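Local coordinates for protein phosphatidylinositol-specific phospholipase C1 (Streptomyces antibioticus, PDB 3H4X) that belongs to the phosphatidylinositol-specific phospholipase C family and folds as a single-chain TIM-type barrel of mainly parallel strands ringed by helices, at residues S31-Y45 with A317-L331. Numbering follows the deposited sequence.
Sequences STSVGVHNAYEKEKY and ASFATADWYPLPSVL. With EOH (ethanol), chain R.
Strands 31-36 and 319-322 pair in parallel, a buried contact that joins the first and last barrel strands. The ladder runs from Ser33 N, 2.9 Å from Ser318 O, to His37 N, 2.9 Å from Ala322 O and almost straight at 172°; its one weak rung is Ala322 N to Gly35 O. At the N-terminal end, Thr32 OG1 adds a side-chain bond to Ala317 O (2.7 Å). This pairing closes the ring of parallel strands, as in the TIM-type barrel of PI-specific phospholipases C, with strand 58-64 continuing it beyond 31-36 and strand 282-286 beyond 319-322. Val34 and Val36 point to the outer, helix-facing side, where Leu331 of helix 328-331 crosses both at about a right angle; its CD2 lies 3.6 Å from Val36 CG2. On the other face, Gly35 leaves room for Thr321 CG2, 3.9 Å from Gly35 CA. Past the strands, Lys44 lies across the Tyr325 ring, its CA 3.8 Å from the ring centroid in a CH-pi contact, while Pro326 CD rests near the rim of the opposite face. A bend at chi4 (68°) turns Lys44 NZ to a salt bridge with Glu41 OE1 (2.7 Å) and a hydrogen bond to Asn38 O.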
loop_
_atom_site.group_PDB
_atom_site.type_symbol
_atom_site.label_atom_id
_atom_site.label_comp_id
_atom_site.label_asym_id
_atom_site.label_seq_id
_atom_site.Cartn_x
_atom_site.Cartn_y
_atom_site.Cartn_z
ATOM N N SER A 31 -2.255 10.405 -11.504
ATOM C CA SER A 31 -3.658 10.102 -11.263
ATOM C C SER A 31 -3.975 10.138 -9.772
ATOM O O SER A 31 -3.083 10.031 -8.926
ATOM C CB SER A 31 -3.997 8.719 -11.812
ATOM O OG SER A 31 -3.266 7.716 -11.126
ATOM N N THR A 32 -5.255 10.297 -9.461
ATOM C CA THR A 32 -5.758 10.159 -8.108
ATOM C C THR A 32 -6.820 9.077 -8.121
ATOM O O THR A 32 -7.725 9.089 -8.963
ATOM C CB THR A 32 -6.376 11.465 -7.596
ATOM O OG1 THR A 32 -5.419 12.521 -7.706
ATOM C CG2 THR A 32 -6.812 11.320 -6.150
ATOM N N SER A 33 -6.703 8.134 -7.195
ATOM C CA SER A 33 -7.621 7.014 -7.127
ATOM C C SER A 33 -7.990 6.737 -5.670
ATOM O O SER A 33 -7.574 7.473 -4.770
ATOM C CB SER A 33 -7.030 5.788 -7.834
ATOM O OG SER A 33 -5.758 5.442 -7.318
ATOM N N VAL A 34 -8.772 5.690 -5.440
ATOM C CA VAL A 34 -9.446 5.526 -4.159
ATOM C C VAL A 34 -9.122 4.189 -3.499
ATOM O O VAL A 34 -9.040 3.156 -4.166
ATOM C CB VAL A 34 -10.977 5.686 -4.331
ATOM C CG1 VAL A 34 -11.676 5.685 -2.981
ATOM C CG2 VAL A 34 -11.287 6.967 -5.100
ATOM N N GLY A 35 -8.940 4.214 -2.182
ATOM C CA GLY A 35 -8.606 3.005 -1.447
ATOM C C GLY A 35 -9.575 2.692 -0.329
ATOM O O GLY A 35 -10.336 3.558 0.118
ATOM N N VAL A 36 -9.538 1.441 0.116
ATOM C CA VAL A 36 -10.339 0.986 1.240
ATOM C C VAL A 36 -9.429 0.506 2.356
ATOM O O VAL A 36 -8.610 -0.395 2.168
ATOM C CB VAL A 36 -11.279 -0.168 0.850
ATOM C CG1 VAL A 36 -12.055 -0.651 2.063
ATOM C CG2 VAL A 36 -12.222 0.266 -0.250
ATOM N N HIS A 37 -9.580 1.115 3.524
ATOM C CA HIS A 37 -8.821 0.727 4.699
ATOM C C HIS A 37 -9.327 -0.612 5.237
ATOM O O HIS A 37 -10.521 -0.899 5.176
ATOM C CB HIS A 37 -8.949 1.816 5.768
ATOM C CG HIS A 37 -8.014 1.642 6.922
ATOM N ND1 HIS A 37 -8.444 1.326 8.193
ATOM C CD2 HIS A 37 -6.665 1.727 6.992
ATOM C CE1 HIS A 37 -7.400 1.233 8.997
ATOM N NE2 HIS A 37 -6.308 1.470 8.292
ATOM N N ASN A 38 -8.421 -1.435 5.756
ATOM C CA ASN A 38 -8.801 -2.717 6.358
ATOM C C ASN A 38 -9.705 -3.567 5.463
ATOM O O ASN A 38 -10.781 -4.007 5.880
ATOM C CB ASN A 38 -9.476 -2.494 7.714
ATOM C CG ASN A 38 -8.484 -2.240 8.825
ATOM O OD1 ASN A 38 -7.311 -1.963 8.581
ATOM N ND2 ASN A 38 -8.954 -2.341 10.062
ATOM N N ALA A 39 -9.242 -3.811 4.239
ATOM C CA ALA A 39 -10.032 -4.485 3.211
ATOM C C ALA A 39 -10.178 -5.988 3.451
ATOM O O ALA A 39 -10.951 -6.661 2.767
ATOM C CB ALA A 39 -9.420 -4.227 1.844
ATOM N N TYR A 40 -9.434 -6.499 4.426
ATOM C CA TYR A 40 -9.444 -7.920 4.767
ATOM C C TYR A 40 -10.532 -8.232 5.794
ATOM O O TYR A 40 -10.693 -9.381 6.202
ATOM C CB TYR A 40 -8.084 -8.313 5.356
ATOM C CG TYR A 40 -7.784 -7.524 6.605
ATOM C CD1 TYR A 40 -8.195 -7.979 7.847
ATOM C CD2 TYR A 40 -7.151 -6.293 6.536
ATOM C CE1 TYR A 40 -7.957 -7.249 8.993
ATOM C CE2 TYR A 40 -6.905 -5.547 7.673
ATOM C CZ TYR A 40 -7.313 -6.034 8.905
ATOM O OH TYR A 40 -7.097 -5.324 10.067
ATOM N N GLU A 41 -11.270 -7.215 6.223
ATOM C CA GLU A 41 -12.301 -7.423 7.238
ATOM C C GLU A 41 -13.590 -7.967 6.634
ATOM O O GLU A 41 -14.135 -7.405 5.684
ATOM C CB GLU A 41 -12.563 -6.136 8.020
ATOM C CG GLU A 41 -11.384 -5.730 8.890
ATOM C CD GLU A 41 -11.726 -4.650 9.888
ATOM O OE1 GLU A 41 -12.405 -3.674 9.503
ATOM O OE2 GLU A 41 -11.309 -4.779 11.058
ATOM N N LYS A 42 -14.075 -9.063 7.207
ATOM C CA LYS A 42 -15.258 -9.744 6.694
ATOM C C LYS A 42 -16.493 -8.837 6.682
ATOM O O LYS A 42 -17.381 -9.000 5.847
ATOM C CB LYS A 42 -15.512 -11.026 7.493
ATOM C CG LYS A 42 -14.451 -12.101 7.264
ATOM C CD LYS A 42 -14.550 -13.251 8.264
ATOM C CE LYS A 42 -13.905 -12.900 9.596
ATOM N NZ LYS A 42 -13.870 -14.069 10.519
ATOM N N GLU A 43 -16.534 -7.873 7.597
ATOM C CA GLU A 43 -17.647 -6.928 7.672
ATOM C C GLU A 43 -17.720 -6.019 6.446
ATOM O O GLU A 43 -18.801 -5.562 6.065
ATOM C CB GLU A 43 -17.540 -6.085 8.945
ATOM C CG GLU A 43 -18.667 -5.089 9.145
ATOM C CD GLU A 43 -18.443 -4.199 10.353
ATOM O OE1 GLU A 43 -17.287 -4.109 10.820
ATOM O OE2 GLU A 43 -19.421 -3.588 10.836
ATOM N N LYS A 44 -16.571 -5.749 5.833
ATOM C CA LYS A 44 -16.531 -4.929 4.626
ATOM C C LYS A 44 -16.740 -5.787 3.383
ATOM O O LYS A 44 -17.538 -5.444 2.510
ATOM C CB LYS A 44 -15.196 -4.191 4.510
ATOM C CG LYS A 44 -14.915 -3.189 5.614
ATOM C CD LYS A 44 -13.843 -2.200 5.168
ATOM C CE LYS A 44 -13.416 -1.280 6.293
ATOM N NZ LYS A 44 -12.678 -2.034 7.336
ATOM N N TYR A 45 -16.008 -6.896 3.318
ATOM C CA TYR A 45 -16.012 -7.791 2.167
ATOM C C TYR A 45 -16.039 -9.225 2.661
ATOM O O TYR A 45 -15.149 -9.652 3.394
ATOM C CB TYR A 45 -14.777 -7.540 1.295
ATOM C CG TYR A 45 -14.793 -6.176 0.647
ATOM C CD1 TYR A 45 -15.716 -5.878 -0.344
ATOM C CD2 TYR A 45 -13.897 -5.183 1.030
ATOM C CE1 TYR A 45 -15.754 -4.634 -0.935
ATOM C CE2 TYR A 45 -13.925 -3.928 0.439
ATOM C CZ TYR A 45 -14.855 -3.660 -0.544
ATOM O OH TYR A 45 -14.891 -2.415 -1.132
ATOM N N ALA A 317 -3.097 14.467 -4.003
ATOM C CA ALA A 317 -3.112 13.084 -3.542
ATOM C C ALA A 317 -2.954 12.132 -4.725
ATOM O O ALA A 317 -3.447 12.406 -5.823
ATOM C CB ALA A 317 -4.406 12.783 -2.808
ATOM N N SER A 318 -2.265 11.017 -4.501
ATOM C CA SER A 318 -2.313 9.888 -5.429
ATOM C C SER A 318 -3.467 8.964 -5.068
ATOM O O SER A 318 -4.104 8.381 -5.947
ATOM C CB SER A 318 -1.020 9.081 -5.383
ATOM O OG SER A 318 0.087 9.859 -5.782
ATOM N N PHE A 319 -3.720 8.811 -3.771
ATOM C CA PHE A 319 -4.800 7.962 -3.288
ATOM C C PHE A 319 -5.537 8.671 -2.167
ATOM O O PHE A 319 -4.918 9.344 -1.343
ATOM C CB PHE A 319 -4.267 6.636 -2.733
ATOM C CG PHE A 319 -3.510 5.809 -3.728
ATOM C CD1 PHE A 319 -4.152 4.830 -4.470
ATOM C CD2 PHE A 319 -2.147 5.990 -3.904
ATOM C CE1 PHE A 319 -3.446 4.058 -5.372
ATOM C CE2 PHE A 319 -1.438 5.217 -4.808
ATOM C CZ PHE A 319 -2.090 4.254 -5.543
ATOM N N ALA A 320 -6.856 8.513 -2.145
ATOM C CA ALA A 320 -7.680 8.929 -1.021
ATOM C C ALA A 320 -8.281 7.659 -0.429
ATOM O O ALA A 320 -8.916 6.886 -1.149
ATOM C CB ALA A 320 -8.782 9.860 -1.493
ATOM N N THR A 321 -8.085 7.426 0.865
ATOM C CA THR A 321 -8.617 6.211 1.475
ATOM C C THR A 321 -9.592 6.493 2.606
ATOM O O THR A 321 -9.476 7.494 3.321
ATOM C CB THR A 321 -7.502 5.242 1.949
ATOM O OG1 THR A 321 -6.978 5.666 3.214
ATOM C CG2 THR A 321 -6.374 5.180 0.932
ATOM N N ALA A 322 -10.569 5.599 2.725
ATOM C CA ALA A 322 -11.563 5.630 3.785
ATOM C C ALA A 322 -12.169 4.227 3.856
ATOM O O ALA A 322 -11.518 3.252 3.471
ATOM C CB ALA A 322 -12.630 6.687 3.508
ATOM N N ASP A 323 -13.406 4.118 4.337
ATOM C CA ASP A 323 -14.063 2.818 4.479
ATOM C C ASP A 323 -15.288 2.692 3.578
ATOM O O ASP A 323 -16.276 2.063 3.962
ATOM C CB ASP A 323 -14.502 2.592 5.928
ATOM C CG ASP A 323 -13.338 2.468 6.889
ATOM O OD1 ASP A 323 -12.181 2.377 6.435
ATOM O OD2 ASP A 323 -13.583 2.458 8.113
ATOM N N TRP A 324 -15.223 3.268 2.384
ATOM C CA TRP A 324 -16.410 3.402 1.536
ATOM C C TRP A 324 -16.772 2.150 0.734
ATOM O O TRP A 324 -17.097 2.237 -0.451
ATOM C CB TRP A 324 -16.259 4.597 0.592
ATOM C CG TRP A 324 -16.084 5.911 1.301
ATOM C CD1 TRP A 324 -16.597 6.263 2.516
ATOM C CD2 TRP A 324 -15.362 7.052 0.824
ATOM N NE1 TRP A 324 -16.231 7.551 2.828
ATOM C CE2 TRP A 324 -15.474 8.057 1.804
ATOM C CE3 TRP A 324 -14.627 7.319 -0.335
ATOM C CZ2 TRP A 324 -14.876 9.310 1.663
ATOM C CZ3 TRP A 324 -14.039 8.565 -0.475
ATOM C CH2 TRP A 324 -14.166 9.544 0.519
ATOM N N TYR A 325 -16.739 0.991 1.380
ATOM C CA TYR A 325 -17.097 -0.244 0.689
ATOM C C TYR A 325 -18.534 -0.260 0.126
ATOM O O TYR A 325 -18.795 -0.948 -0.858
ATOM C CB TYR A 325 -16.808 -1.477 1.558
ATOM C CG TYR A 325 -17.646 -1.572 2.814
ATOM C CD1 TYR A 325 -18.881 -2.204 2.800
ATOM C CD2 TYR A 325 -17.197 -1.040 4.015
ATOM C CE1 TYR A 325 -19.650 -2.297 3.945
ATOM C CE2 TYR A 325 -17.961 -1.127 5.165
ATOM C CZ TYR A 325 -19.186 -1.757 5.122
ATOM O OH TYR A 325 -19.954 -1.848 6.261
ATOM N N PRO A 326 -19.466 0.502 0.734
ATOM C CA PRO A 326 -20.817 0.536 0.167
ATOM C C PRO A 326 -20.905 1.301 -1.152
ATOM O O PRO A 326 -21.961 1.313 -1.787
ATOM C CB PRO A 326 -21.632 1.270 1.241
ATOM C CG PRO A 326 -20.861 1.108 2.495
ATOM C CD PRO A 326 -19.418 1.146 2.058
ATOM N N LEU A 327 -19.808 1.927 -1.568
ATOM C CA LEU A 327 -19.824 2.777 -2.755
ATOM C C LEU A 327 -18.800 2.359 -3.811
ATOM O O LEU A 327 -17.863 3.101 -4.095
ATOM C CB LEU A 327 -19.581 4.237 -2.361
ATOM C CG LEU A 327 -20.536 4.862 -1.341
ATOM C CD1 LEU A 327 -20.002 6.211 -0.879
ATOM C CD2 LEU A 327 -21.936 5.001 -1.919
ATOM N N PRO A 328 -18.979 1.171 -4.408
ATOM C CA PRO A 328 -18.009 0.700 -5.399
ATOM C C PRO A 328 -17.835 1.657 -6.579
ATOM O O PRO A 328 -16.756 1.722 -7.167
ATOM C CB PRO A 328 -18.591 -0.643 -5.864
ATOM C CG PRO A 328 -20.021 -0.633 -5.416
ATOM C CD PRO A 328 -20.062 0.202 -4.181
ATOM N N SER A 329 -18.883 2.399 -6.922
ATOM C CA SER A 329 -18.786 3.370 -8.004
ATOM C C SER A 329 -17.735 4.426 -7.671
ATOM O O SER A 329 -16.963 4.844 -8.535
ATOM C CB SER A 329 -20.144 4.031 -8.262
ATOM O OG SER A 329 -20.471 4.946 -7.231
ATOM N N VAL A 330 -17.711 4.850 -6.412
ATOM C CA VAL A 330 -16.712 5.803 -5.946
ATOM C C VAL A 330 -15.334 5.144 -5.884
ATOM O O VAL A 330 -14.334 5.737 -6.286
ATOM C CB VAL A 330 -17.082 6.381 -4.566
ATOM C CG1 VAL A 330 -15.956 7.252 -4.028
ATOM C CG2 VAL A 330 -18.382 7.173 -4.656
ATOM N N LEU A 331 -15.286 3.905 -5.401
ATOM C CA LEU A 331 -14.012 3.196 -5.280
ATOM C C LEU A 331 -13.278 3.059 -6.610
ATOM O O LEU A 331 -12.048 3.005 -6.634
ATOM C CB LEU A 331 -14.213 1.816 -4.655
ATOM C CG LEU A 331 -14.772 1.838 -3.235
ATOM C CD1 LEU A 331 -14.903 0.420 -2.706
ATOM C CD2 LEU A 331 -13.903 2.681 -2.320
HETATM C C1 EOH R . -21.487 -3.629 0.405
HETATM C C2 EOH R . -22.390 -2.490 0.865
HETATM O O EOH R . -20.447 -3.172 -0.430
HETATM O O HOH W 1 -0.371 9.532 -8.469
HETATM O O HOH W 2 -3.819 7.039 -8.368
HETATM O O HOH W 3 -9.920 4.097 -7.750
HETATM O O HOH W 4 -12.943 4.461 0.806
HETATM O O HOH W 5 -17.108 -2.095 -2.619
#